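Local structure of citrate synthase (Pyrobaculum aerophilum, 2IBP) at residues Leu68-Gly72 / Tyr148-Glu152; Ala184-Leu188 / Ala200-Asp205; Tyr207-Asp213 / Ile366-Arg371; Ser219-His224 / Trp375-Val379. The protein probably catalyses the condensation of acetyl-CoA with oxaloacetate and water to give citrate and CoA, a step of the tricarboxylic acid cycle. All coordinates share one frame; numbering follows the deposited sequence.

Contact 1. Residues Leu68-Gly72 / Tyr148-Glu152; sequences LILYG and YRIAE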
loop_
_atom_site.group_PDB
_atom_site.type_symbol
_atom_site.label_atom_id
_atom_site.label_comp_id
_atom_site.label_asym_id
_atom_site.label_seq_id
_atom_site.Cartn_x
_atom_site.Cartn_y
_atom_site.Cartn_z
ATOM N N LEU A 68 17.111 -17.795 -5.750
ATOM C CA LEU A 68 16.397 -18.845 -5.049
ATOM C C LEU A 68 15.003 -18.398 -4.599
ATOM O O LEU A 68 14.014 -19.077 -4.844
ATOM C CB LEU A 68 17.216 -19.287 -3.854
ATOM C CG LEU A 68 16.558 -20.282 -2.909
ATOM C CD1 LEU A 68 16.219 -21.608 -3.608
ATOM C CD2 LEU A 68 17.445 -20.535 -1.698
ATOM N N ILE A 69 14.935 -17.250 -3.948
ATOM C CA ILE A 69 13.655 -16.770 -3.454
ATOM C C ILE A 69 12.707 -16.488 -4.606
ATOM O O ILE A 69 11.554 -16.883 -4.566
ATOM C CB ILE A 69 13.843 -15.554 -2.549
ATOM C CG1 ILE A 69 14.506 -15.991 -1.238
ATOM C CG2 ILE A 69 12.490 -14.909 -2.230
ATOM C CD1 ILE A 69 14.931 -14.832 -0.332
ATOM N N LEU A 70 13.198 -15.832 -5.644
ATOM C CA LEU A 70 12.353 -15.494 -6.773
ATOM C C LEU A 70 11.904 -16.699 -7.611
ATOM O O LEU A 70 10.704 -16.871 -7.886
ATOM C CB LEU A 70 13.076 -14.479 -7.645
ATOM C CG LEU A 70 12.290 -13.968 -8.849
ATOM C CD1 LEU A 70 10.941 -13.359 -8.425
ATOM C CD2 LEU A 70 13.149 -12.940 -9.593
ATOM N N TYR A 71 12.855 -17.555 -7.971
ATOM C CA TYR A 71 12.571 -18.685 -8.861
ATOM C C TYR A 71 12.226 -20.014 -8.186
ATOM O O TYR A 71 11.736 -20.943 -8.847
ATOM C CB TYR A 71 13.696 -18.839 -9.872
ATOM C CG TYR A 71 13.781 -17.664 -10.807
ATOM C CD1 TYR A 71 12.825 -17.475 -11.784
ATOM C CD2 TYR A 71 14.780 -16.706 -10.679
ATOM C CE1 TYR A 71 12.871 -16.405 -12.627
ATOM C CE2 TYR A 71 14.842 -15.619 -11.527
ATOM C CZ TYR A 71 13.847 -15.449 -12.483
ATOM O OH TYR A 71 13.856 -14.391 -13.358
ATOM N N GLY A 72 12.526 -20.135 -6.900
ATOM C CA GLY A 72 12.131 -21.294 -6.129
ATOM C C GLY A 72 13.135 -22.422 -6.081
ATOM O O GLY A 72 12.876 -23.465 -5.486
ATOM N N TYR A 148 8.628 -11.594 -14.095
ATOM C CA TYR A 148 9.906 -11.981 -13.481
ATOM C C TYR A 148 11.005 -10.989 -13.835
ATOM O O TYR A 148 11.872 -10.672 -13.001
ATOM C CB TYR A 148 10.268 -13.418 -13.840
ATOM C CG TYR A 148 9.520 -14.407 -12.974
ATOM C CD1 TYR A 148 8.189 -14.723 -13.222
ATOM C CD2 TYR A 148 10.102 -14.915 -11.823
ATOM C CE1 TYR A 148 7.486 -15.581 -12.385
ATOM C CE2 TYR A 148 9.421 -15.782 -10.984
ATOM C CZ TYR A 148 8.110 -16.107 -11.260
ATOM O OH TYR A 148 7.434 -16.969 -10.418
ATOM N N ARG A 149 10.980 -10.477 -15.057
ATOM C CA ARG A 149 11.933 -9.450 -15.473
ATOM C C ARG A 149 11.775 -8.228 -14.547
ATOM O O ARG A 149 12.752 -7.658 -14.067
ATOM C CB ARG A 149 11.676 -9.052 -16.930
ATOM C CG ARG A 149 12.841 -8.404 -17.674
ATOM C CD ARG A 149 12.479 -8.168 -19.161
ATOM N NE ARG A 149 11.917 -9.369 -19.783
ATOM C CZ ARG A 149 11.230 -9.388 -20.925
ATOM N NH1 ARG A 149 10.987 -8.265 -21.594
ATOM N NH2 ARG A 149 10.747 -10.537 -21.383
ATOM N N ILE A 150 10.526 -7.823 -14.322
ATOM C CA ILE A 150 10.225 -6.666 -13.470
ATOM C C ILE A 150 10.656 -6.909 -12.035
ATOM O O ILE A 150 11.209 -6.009 -11.375
ATOM C CB ILE A 150 8.733 -6.286 -13.553
ATOM C CG1 ILE A 150 8.410 -5.846 -14.988
ATOM C CG2 ILE A 150 8.392 -5.183 -12.534
ATOM C CD1 ILE A 150 6.930 -5.896 -15.367
ATOM N N ALA A 151 10.377 -8.106 -11.539
ATOM C CA ALA A 151 10.788 -8.503 -10.189
ATOM C C ALA A 151 12.312 -8.375 -10.049
ATOM O O ALA A 151 12.810 -7.790 -9.077
ATOM C CB ALA A 151 10.319 -9.912 -9.864
ATOM N N GLU A 152 13.059 -8.860 -11.039
ATOM C CA GLU A 152 14.519 -8.722 -11.021
ATOM C C GLU A 152 14.956 -7.251 -10.998
ATOM O O GLU A 152 15.848 -6.867 -10.254
ATOM C CB GLU A 152 15.138 -9.420 -12.240
ATOM C CG GLU A 152 15.010 -10.900 -12.199
ATOM C CD GLU A 152 15.708 -11.592 -13.353
ATOM O OE1 GLU A 152 16.295 -10.902 -14.224
ATOM O OE2 GLU A 152 15.706 -12.837 -13.348
HETATM O O HOH W 1 8.986 -18.637 -8.912
#
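In the largely helical citrate synthase fold, Leu70 and Tyr71, on the last turn of helix 62-71, pack against Tyr148, Ala151 and Glu152 on one side of the long helix 141-169. The two tyrosine rings are nearly parallel, their planes 22° apart, but with 5.2 Å between centroids they are slid so far that they barely overlap. The closest approach is oblique, Tyr71 CE1 to Tyr148 CD2 at 3.2 Å. The phenol of Tyr71 reaches across to Glu152 and donates a hydrogen bond to OE2, which lies at the ring edge in its plane, while the carboxylate is turned 82° from the ring. The modelled O-O distance is unusually short, so its exact length is doubtful. Arg86 of helix 77-90 forms a salt bridge with the other carboxylate oxygen, OE1, so both carboxylate oxygens have a partner.

Leu70 fills the apolar side of the contact. With CG anti to the backbone N (chi1 -177°), its side chain meets three partners: CG and CD1 lie against Tyr148 CD2, CD1 also meets Ala151 CB at 3.8 Å, and CD2 lies 3.8 Å from Glu152 CG. The carbonyl of Leu70 faces the edge of the Tyr148 ring, with O 3.5 Å from CE2, and a bridging water donates to Leu70 O at 2.7 Å and also bonds Tyr148 OH.

Contact 2. Residues Ala184-Leu188 / Ala200-Asp205; sequences AANFL and ASRGID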
loop_
_atom_site.group_PDB
_atom_site.type_symbol
_atom_site.label_atom_id
_atom_site.label_comp_id
_atom_site.label_asym_id
_atom_site.label_seq_id
_atom_site.Cartn_x
_atom_site.Cartn_y
_atom_site.Cartn_z
ATOM N N ALA A 184 26.030 -6.247 -3.057
ATOM C CA ALA A 184 26.326 -5.639 -1.758
ATOM C C ALA A 184 27.518 -4.676 -1.851
ATOM O O ALA A 184 27.470 -3.542 -1.367
ATOM C CB ALA A 184 26.598 -6.715 -0.737
ATOM N N ALA A 185 28.602 -5.113 -2.487
ATOM C CA ALA A 185 29.774 -4.242 -2.630
ATOM C C ALA A 185 29.444 -2.977 -3.394
ATOM O O ALA A 185 29.863 -1.872 -3.036
ATOM C CB ALA A 185 30.928 -4.973 -3.321
ATOM N N ASN A 186 28.676 -3.126 -4.458
ATOM C CA ASN A 186 28.330 -1.991 -5.248
ATOM C C ASN A 186 27.507 -0.989 -4.437
ATOM O O ASN A 186 27.646 0.220 -4.607
ATOM C CB ASN A 186 27.542 -2.398 -6.464
ATOM C CG ASN A 186 27.204 -1.227 -7.314
ATOM O OD1 ASN A 186 28.096 -0.578 -7.862
ATOM N ND2 ASN A 186 25.905 -0.896 -7.402
ATOM N N PHE A 187 26.630 -1.495 -3.579
ATOM C CA PHE A 187 25.847 -0.580 -2.752
ATOM C C PHE A 187 26.770 0.300 -1.911
ATOM O O PHE A 187 26.623 1.515 -1.871
ATOM C CB PHE A 187 24.894 -1.337 -1.846
ATOM C CG PHE A 187 24.247 -0.467 -0.810
ATOM C CD1 PHE A 187 23.383 0.542 -1.182
ATOM C CD2 PHE A 187 24.551 -0.633 0.532
ATOM C CE1 PHE A 187 22.812 1.367 -0.237
ATOM C CE2 PHE A 187 23.954 0.183 1.491
ATOM C CZ PHE A 187 23.096 1.187 1.097
ATOM N N LEU A 188 27.751 -0.313 -1.268
ATOM C CA LEU A 188 28.676 0.470 -0.444
ATOM C C LEU A 188 29.494 1.438 -1.287
ATOM O O LEU A 188 29.789 2.552 -0.872
ATOM C CB LEU A 188 29.583 -0.431 0.385
ATOM C CG LEU A 188 28.885 -1.229 1.483
ATOM C CD1 LEU A 188 29.884 -2.134 2.195
ATOM C CD2 LEU A 188 28.151 -0.302 2.467
ATOM N N ALA A 200 33.262 -5.280 5.058
ATOM C CA ALA A 200 32.064 -4.435 5.048
ATOM C C ALA A 200 31.077 -4.971 4.002
ATOM O O ALA A 200 29.880 -5.102 4.279
ATOM C CB ALA A 200 32.420 -2.976 4.776
ATOM N N SER A 201 31.591 -5.336 2.826
ATOM C CA SER A 201 30.738 -5.903 1.767
ATOM C C SER A 201 30.092 -7.193 2.234
ATOM O O SER A 201 28.936 -7.470 1.921
ATOM C CB SER A 201 31.550 -6.197 0.502
ATOM O OG SER A 201 32.069 -5.000 -0.023
ATOM N N ARG A 202 30.877 -8.046 2.883
ATOM C CA ARG A 202 30.317 -9.286 3.412
ATOM C C ARG A 202 29.162 -9.012 4.369
ATOM O O ARG A 202 28.168 -9.729 4.382
ATOM C CB ARG A 202 31.383 -10.143 4.100
ATOM C CG ARG A 202 30.817 -11.435 4.655
ATOM C CD ARG A 202 31.887 -12.435 5.031
ATOM N NE ARG A 202 32.675 -12.080 6.205
ATOM C CZ ARG A 202 32.422 -12.482 7.451
ATOM N NH1 ARG A 202 31.319 -13.169 7.756
ATOM N NH2 ARG A 202 33.258 -12.154 8.420
ATOM N N GLY A 203 29.329 -8.010 5.220
ATOM C CA GLY A 203 28.301 -7.630 6.162
ATOM C C GLY A 203 27.016 -7.235 5.468
ATOM O O GLY A 203 25.944 -7.676 5.849
ATOM N N ILE A 204 27.142 -6.424 4.425
ATOM C CA ILE A 204 25.958 -6.007 3.668
ATOM C C ILE A 204 25.340 -7.225 2.986
ATOM O O ILE A 204 24.132 -7.457 3.078
ATOM C CB ILE A 204 26.267 -4.887 2.658
ATOM C CG1 ILE A 204 26.708 -3.616 3.400
ATOM C CG2 ILE A 204 25.033 -4.592 1.773
ATOM C CD1 ILE A 204 25.664 -3.044 4.361
ATOM N N ASP A 205 26.159 -8.034 2.330
ATOM C CA ASP A 205 25.641 -9.224 1.647
ATOM C C ASP A 205 24.914 -10.134 2.641
ATOM O O ASP A 205 23.812 -10.619 2.368
ATOM C CB ASP A 205 26.783 -10.004 1.000
ATOM C CG ASP A 205 26.299 -10.995 -0.048
ATOM O OD1 ASP A 205 25.410 -10.632 -0.838
ATOM O OD2 ASP A 205 26.900 -12.080 -0.175
HETATM O O HOH W 2 26.294 -9.165 -3.144
#
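Ile204 of helix 198-210 lies against Ala184, Phe187 and Leu188 of helix 183-192, and each part of its side chain has its own neighbour. CB faces the methyl of Ala184. Of the two branches, CG2 is pressed on that same methyl, 3.6 Å from Ala184 CB, and meets the Phe187 ring obliquely, 4.2 Å from CD2. CG1, set anti to the carbonyl carbon (chi1 -64°), turns instead to the fork of Leu188, 3.7 Å from its CD2, and the terminal CD1 continues along the same methyl. Leu188 extends beyond Ile204 and lays CD1 on the backbone and CB of Ala200.

Beside Ile204 the backbones close in: the same Ala184 CB touches Asp205 N at 3.4 Å, and Ala185 CB is 3.5 Å from Ser201 OG. The CA atoms of Ala185 and Ser201 are 4.8 Å apart. No direct hydrogen bond joins the segments. A water links them by accepting from Ala184 N, in the first turn of its helix, and donating to Asp205 OD1 at 2.9 Å; that carboxylate oxygen also accepts from Tyr62 N.

The axes approach to 8.4 Å at 115°, a crosswise packing of two consecutive helices, joined by a short connection, within the mainly helical citrate synthase fold.

Contact 3. Residues Tyr207-Asp213 / Ile366-Arg371; sequences YLILHAD and IFAMSR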
loop_
_atom_site.group_PDB
_atom_site.type_symbol
_atom_site.label_atom_id
_atom_site.label_comp_id
_atom_site.label_asym_id
_atom_site.label_seq_id
_atom_site.Cartn_x
_atom_site.Cartn_y
_atom_site.Cartn_z
ATOM N N TYR A 207 23.618 -9.331 5.577
ATOM C CA TYR A 207 22.393 -8.686 6.027
ATOM C C TYR A 207 21.284 -8.878 4.988
ATOM O O TYR A 207 20.149 -9.212 5.324
ATOM C CB TYR A 207 22.626 -7.201 6.260
ATOM C CG TYR A 207 21.370 -6.498 6.733
ATOM C CD1 TYR A 207 21.105 -6.337 8.089
ATOM C CD2 TYR A 207 20.415 -6.077 5.824
ATOM C CE1 TYR A 207 19.936 -5.741 8.509
ATOM C CE2 TYR A 207 19.253 -5.497 6.242
ATOM C CZ TYR A 207 19.017 -5.341 7.576
ATOM O OH TYR A 207 17.841 -4.768 7.977
ATOM N N LEU A 208 21.643 -8.713 3.721
ATOM C CA LEU A 208 20.659 -8.832 2.656
ATOM C C LEU A 208 20.114 -10.253 2.604
ATOM O O LEU A 208 18.925 -10.465 2.420
ATOM C CB LEU A 208 21.232 -8.405 1.309
ATOM C CG LEU A 208 21.614 -6.945 1.130
ATOM C CD1 LEU A 208 22.234 -6.731 -0.223
ATOM C CD2 LEU A 208 20.461 -5.985 1.345
ATOM N N ILE A 209 20.992 -11.241 2.717
ATOM C CA ILE A 209 20.520 -12.615 2.745
ATOM C C ILE A 209 19.582 -12.834 3.925
ATOM O O ILE A 209 18.497 -13.381 3.795
ATOM C CB ILE A 209 21.705 -13.596 2.912
ATOM C CG1 ILE A 209 22.560 -13.570 1.644
ATOM C CG2 ILE A 209 21.200 -15.004 3.249
ATOM C CD1 ILE A 209 23.860 -14.348 1.755
ATOM N N LEU A 210 20.000 -12.369 5.093
ATOM C CA LEU A 210 19.282 -12.679 6.316
ATOM C C LEU A 210 17.910 -12.072 6.418
ATOM O O LEU A 210 17.083 -12.608 7.127
ATOM C CB LEU A 210 20.082 -12.298 7.550
ATOM C CG LEU A 210 21.366 -13.103 7.796
ATOM C CD1 LEU A 210 22.050 -12.490 9.023
ATOM C CD2 LEU A 210 21.111 -14.596 7.960
ATOM N N HIS A 211 17.666 -10.971 5.719
ATOM C CA HIS A 211 16.376 -10.297 5.825
ATOM C C HIS A 211 15.528 -10.408 4.577
ATOM O O HIS A 211 14.487 -9.761 4.480
ATOM C CB HIS A 211 16.618 -8.833 6.198
ATOM C CG HIS A 211 17.265 -8.678 7.545
ATOM N ND1 HIS A 211 18.611 -8.897 7.745
ATOM C CD2 HIS A 211 16.741 -8.396 8.765
ATOM C CE1 HIS A 211 18.886 -8.782 9.036
ATOM N NE2 HIS A 211 17.771 -8.457 9.674
ATOM N N ALA A 212 15.932 -11.281 3.651
ATOM C CA ALA A 212 15.274 -11.399 2.349
ATOM C C ALA A 212 13.789 -11.742 2.400
ATOM O O ALA A 212 13.016 -11.258 1.554
ATOM C CB ALA A 212 16.023 -12.367 1.470
ATOM N N ASP A 213 13.400 -12.604 3.335
ATOM C CA ASP A 213 11.976 -12.895 3.532
ATOM C C ASP A 213 11.744 -13.373 4.943
ATOM O O ASP A 213 12.650 -13.922 5.579
ATOM C CB ASP A 213 11.426 -13.925 2.551
ATOM C CG ASP A 213 9.910 -13.841 2.445
ATOM O OD1 ASP A 213 9.411 -12.725 2.189
ATOM O OD2 ASP A 213 9.209 -14.857 2.661
ATOM N N ILE A 366 17.774 -0.041 3.900
ATOM C CA ILE A 366 18.579 -1.247 3.631
ATOM C C ILE A 366 17.757 -2.519 3.869
ATOM O O ILE A 366 17.885 -3.500 3.135
ATOM C CB ILE A 366 19.880 -1.237 4.429
ATOM C CG1 ILE A 366 20.733 -0.063 3.926
ATOM C CG2 ILE A 366 20.660 -2.550 4.254
ATOM C CD1 ILE A 366 21.911 0.287 4.814
ATOM N N PHE A 367 16.891 -2.513 4.876
ATOM C CA PHE A 367 15.973 -3.636 5.059
ATOM C C PHE A 367 15.123 -3.835 3.770
ATOM O O PHE A 367 14.923 -4.958 3.316
ATOM C CB PHE A 367 15.060 -3.380 6.261
ATOM C CG PHE A 367 14.103 -4.497 6.545
ATOM C CD1 PHE A 367 14.424 -5.510 7.427
ATOM C CD2 PHE A 367 12.869 -4.539 5.916
ATOM C CE1 PHE A 367 13.514 -6.530 7.693
ATOM C CE2 PHE A 367 11.961 -5.543 6.195
ATOM C CZ PHE A 367 12.275 -6.520 7.103
ATOM N N ALA A 368 14.616 -2.742 3.204
ATOM C CA ALA A 368 13.869 -2.783 1.938
ATOM C C ALA A 368 14.724 -3.382 0.808
ATOM O O ALA A 368 14.225 -4.129 -0.041
ATOM C CB ALA A 368 13.394 -1.361 1.544
ATOM N N MET A 369 16.000 -3.012 0.756
ATOM C CA MET A 369 16.918 -3.584 -0.243
ATOM C C MET A 369 16.991 -5.097 -0.116
ATOM O O MET A 369 17.146 -5.796 -1.113
ATOM C CB MET A 369 18.323 -3.004 -0.088
ATOM C CG MET A 369 18.415 -1.595 -0.602
ATOM S SD MET A 369 19.850 -0.741 0.069
ATOM C CE MET A 369 21.100 -2.018 -0.013
ATOM N N SER A 370 16.909 -5.601 1.106
ATOM C CA SER A 370 16.907 -7.021 1.328
ATOM C C SER A 370 15.556 -7.660 0.976
ATOM O O SER A 370 15.452 -8.586 0.152
ATOM C CB SER A 370 17.200 -7.324 2.794
ATOM O OG SER A 370 17.090 -8.700 3.031
ATOM N N ARG A 371 14.521 -7.134 1.621
ATOM C CA ARG A 371 13.192 -7.711 1.570
ATOM C C ARG A 371 12.457 -7.580 0.249
ATOM O O ARG A 371 11.515 -8.318 -0.001
ATOM C CB ARG A 371 12.347 -7.108 2.687
ATOM C CG ARG A 371 10.949 -7.668 2.817
ATOM C CD ARG A 371 10.901 -9.171 3.070
ATOM N NE ARG A 371 11.789 -9.549 4.181
ATOM C CZ ARG A 371 11.426 -9.577 5.462
ATOM N NH1 ARG A 371 10.158 -9.419 5.821
ATOM N NH2 ARG A 371 12.316 -9.841 6.400
#
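Tyr207 starts the contact, its ring edge lying near Phe367 CA and its CE2 3.8 Å from Ile366 CG2. Its OH sits in the plane of the Phe367 ring, at the edge, 3.5 Å from CD1. Leu208 follows: CD2 rests on the backbone of Ser370, and its carbonyl O accepts from Ser370 OG, whose modelled position is less certain. As the helix ends, His211 folds back so that ND1 donates to Tyr207 O at 2.9 Å. This fixes the imidazole rim to rim with the Phe367 ring, planes 69° apart. The carbonyl O of His211 is gripped side-on by Arg371, through NE at 2.7 Å and NH2 at 2.9 Å, both from the same face of the carbonyl. Bends at chi2 and chi3 bring the guanidinium there. Ala212 adds a CA-H...O contact from Arg371 CA to its carbonyl. The backbone of Asp213 covers one guanidinium face and Phe367 CZ the other, while the Asp213 carboxylate bonds Ser37. His211 lies about 5 Å, side chain to side chain, from the predicted catalytic Asp346. Helix 62-71 flanks this junction through Tyr62, whose OH binds Ser370 O; helices 141-169 and 183-192 pack on Met369, and Tyr48 of strand 45-48 bonds Ile209 O.

Contact 4. Residues Ser219-His224 / Trp375-Val379; sequences STFAAH and WVAHV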
loop_
_atom_site.group_PDB
_atom_site.type_symbol
_atom_site.label_atom_id
_atom_site.label_comp_id
_atom_site.label_asym_id
_atom_site.label_seq_id
_atom_site.Cartn_x
_atom_site.Cartn_y
_atom_site.Cartn_z
ATOM N N SER A 219 4.242 -5.232 5.583
ATOM C CA SER A 219 4.742 -4.725 4.309
ATOM C C SER A 219 4.459 -5.748 3.198
ATOM O O SER A 219 3.945 -5.424 2.129
ATOM C CB SER A 219 6.226 -4.387 4.395
ATOM O OG SER A 219 6.971 -5.502 4.803
ATOM N N THR A 220 4.743 -7.009 3.484
ATOM C CA THR A 220 4.459 -8.082 2.530
ATOM C C THR A 220 2.947 -8.193 2.279
ATOM O O THR A 220 2.506 -8.413 1.158
ATOM C CB THR A 220 5.040 -9.388 3.031
ATOM O OG1 THR A 220 6.446 -9.204 3.253
ATOM C CG2 THR A 220 4.827 -10.519 2.054
ATOM N N PHE A 221 2.162 -7.981 3.330
ATOM C CA PHE A 221 0.711 -7.997 3.185
ATOM C C PHE A 221 0.229 -6.849 2.310
ATOM O O PHE A 221 -0.631 -7.052 1.432
ATOM C CB PHE A 221 0.055 -7.959 4.556
ATOM C CG PHE A 221 -1.423 -8.179 4.534
ATOM C CD1 PHE A 221 -1.987 -9.123 3.699
ATOM C CD2 PHE A 221 -2.224 -7.580 5.494
ATOM C CE1 PHE A 221 -3.330 -9.364 3.724
ATOM C CE2 PHE A 221 -3.579 -7.834 5.529
ATOM C CZ PHE A 221 -4.117 -8.733 4.650
ATOM N N ALA A 222 0.787 -5.651 2.531
ATOM C CA ALA A 222 0.436 -4.469 1.730
ATOM C C ALA A 222 0.685 -4.767 0.253
ATOM O O ALA A 222 -0.138 -4.444 -0.601
ATOM C CB ALA A 222 1.237 -3.257 2.149
ATOM N N ALA A 223 1.822 -5.387 -0.043
ATOM C CA ALA A 223 2.142 -5.770 -1.421
ATOM C C ALA A 223 1.077 -6.723 -1.970
ATOM O O ALA A 223 0.682 -6.599 -3.141
ATOM C CB ALA A 223 3.514 -6.425 -1.476
ATOM N N HIS A 224 0.606 -7.666 -1.146
ATOM C CA HIS A 224 -0.459 -8.584 -1.576
ATOM C C HIS A 224 -1.737 -7.844 -1.886
ATOM O O HIS A 224 -2.430 -8.160 -2.837
ATOM C CB HIS A 224 -0.800 -9.621 -0.512
ATOM C CG HIS A 224 0.134 -10.790 -0.467
ATOM N ND1 HIS A 224 1.314 -10.769 0.243
ATOM C CD2 HIS A 224 0.023 -12.036 -0.983
ATOM C CE1 HIS A 224 1.887 -11.961 0.163
ATOM N NE2 HIS A 224 1.130 -12.742 -0.589
ATOM N N TRP A 375 9.179 -9.590 -1.216
ATOM C CA TRP A 375 7.949 -8.938 -1.627
ATOM C C TRP A 375 7.548 -9.355 -3.027
ATOM O O TRP A 375 6.406 -9.771 -3.238
ATOM C CB TRP A 375 8.066 -7.422 -1.573
ATOM C CG TRP A 375 8.227 -6.854 -0.212
ATOM C CD1 TRP A 375 7.701 -7.321 0.933
ATOM C CD2 TRP A 375 8.817 -5.583 0.103
ATOM N NE1 TRP A 375 8.011 -6.475 1.977
ATOM C CE2 TRP A 375 8.701 -5.404 1.487
ATOM C CE3 TRP A 375 9.471 -4.603 -0.650
ATOM C CZ2 TRP A 375 9.211 -4.288 2.138
ATOM C CZ3 TRP A 375 10.004 -3.502 0.007
ATOM C CH2 TRP A 375 9.873 -3.362 1.386
ATOM N N VAL A 376 8.469 -9.227 -3.978
ATOM C CA VAL A 376 8.144 -9.569 -5.372
ATOM C C VAL A 376 7.840 -11.072 -5.527
ATOM O O VAL A 376 6.893 -11.452 -6.236
ATOM C CB VAL A 376 9.155 -9.030 -6.394
ATOM C CG1 VAL A 376 9.215 -7.513 -6.307
ATOM C CG2 VAL A 376 10.548 -9.646 -6.175
ATOM N N ALA A 377 8.583 -11.925 -4.830
ATOM C CA ALA A 377 8.321 -13.372 -4.886
ATOM C C ALA A 377 6.915 -13.659 -4.371
ATOM O O ALA A 377 6.191 -14.503 -4.903
ATOM C CB ALA A 377 9.346 -14.150 -4.059
ATOM N N HIS A 378 6.542 -12.984 -3.284
ATOM C CA HIS A 378 5.223 -13.189 -2.689
ATOM C C HIS A 378 4.113 -12.744 -3.624
ATOM O O HIS A 378 3.126 -13.436 -3.761
ATOM C CB HIS A 378 5.099 -12.483 -1.352
ATOM C CG HIS A 378 5.587 -13.293 -0.197
ATOM N ND1 HIS A 378 4.804 -14.237 0.435
ATOM C CD2 HIS A 378 6.757 -13.261 0.486
ATOM C CE1 HIS A 378 5.483 -14.775 1.430
ATOM N NE2 HIS A 378 6.677 -14.214 1.472
ATOM N N VAL A 379 4.319 -11.619 -4.300
ATOM C CA VAL A 379 3.340 -11.126 -5.275
ATOM C C VAL A 379 3.165 -12.133 -6.408
ATOM O O VAL A 379 2.044 -12.541 -6.729
ATOM C CB VAL A 379 3.712 -9.761 -5.843
ATOM C CG1 VAL A 379 2.861 -9.441 -7.091
ATOM C CG2 VAL A 379 3.532 -8.703 -4.749
HETATM O O HOH W 3 8.137 -7.705 4.619
#
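Thr220, Ser219 and His224 meet Trp375 and His378 where helix 218-227, part of the citrate synthase dimer interface, packs on helix 363-382. The local axes pass 9.2 Å apart at 41°. On the side turned from this contact, Phe221 meets Phe221 of the second subunit, so helix 363-382 is the layer behind the interface helix.

Thr220 divides its branches between two aromatic groups. Its methyl, anti to the backbone N, stands over a face of the His378 imidazole: CG2 is 3.8 Å from the ring centroid and only 20° off the normal, a CH-pi contact. Its hydroxyl lies instead in the plane of the Trp375 indole, at the pyrrole edge. The two histidines are inclined at 62°, neither stacked nor edge-to-face, and His224 CE1 approaches His378 CB at 3.6 Å. His224 is held in this attitude by its own helix, ND1 donating to Thr220 O at 2.8 Å from above the carbonyl plane. Lys32 NZ bonds both His224 NE2 and His378 ND1, an arrangement consistent with neutral imidazoles accepting from one ammonium. Further along, Val379 CG2 rests 4.0 Å from Ala223 CB.

Ser219 faces the indole edge as well, and its OG has a hydrogen-bond partner in His249. A water joins the three polar groups: it bonds Ser219 OG, accepts from Trp375 NE1 at 2.9 Å and donates to Thr220 OG1 at 2.6 Å.

How the contacts relate
Contacts 1 and 2 close in turn along the chain before contacts 3 and 4 open, and these last two interlock, their segments alternating. Helix 198-210 serves contacts 2 and 3; helix 363-382 serves 3 and 4. Contact 3 lies nearest the chain centre, its own centre about 12 Å from that of contact 2, 15 Å from contact 1 and 14 Å from contact 4. It touches all three: Phe187 on Met369, Ile69 on Ala212, and a probable hydrogen bond between Asp213 OD2 and His378 NE2 (2.9 Å). Contact 1 also packs on contact 4, Ala151 against Val376. Helix 363-382 thus connects the region beside the predicted active site to the layer behind the dimer interface.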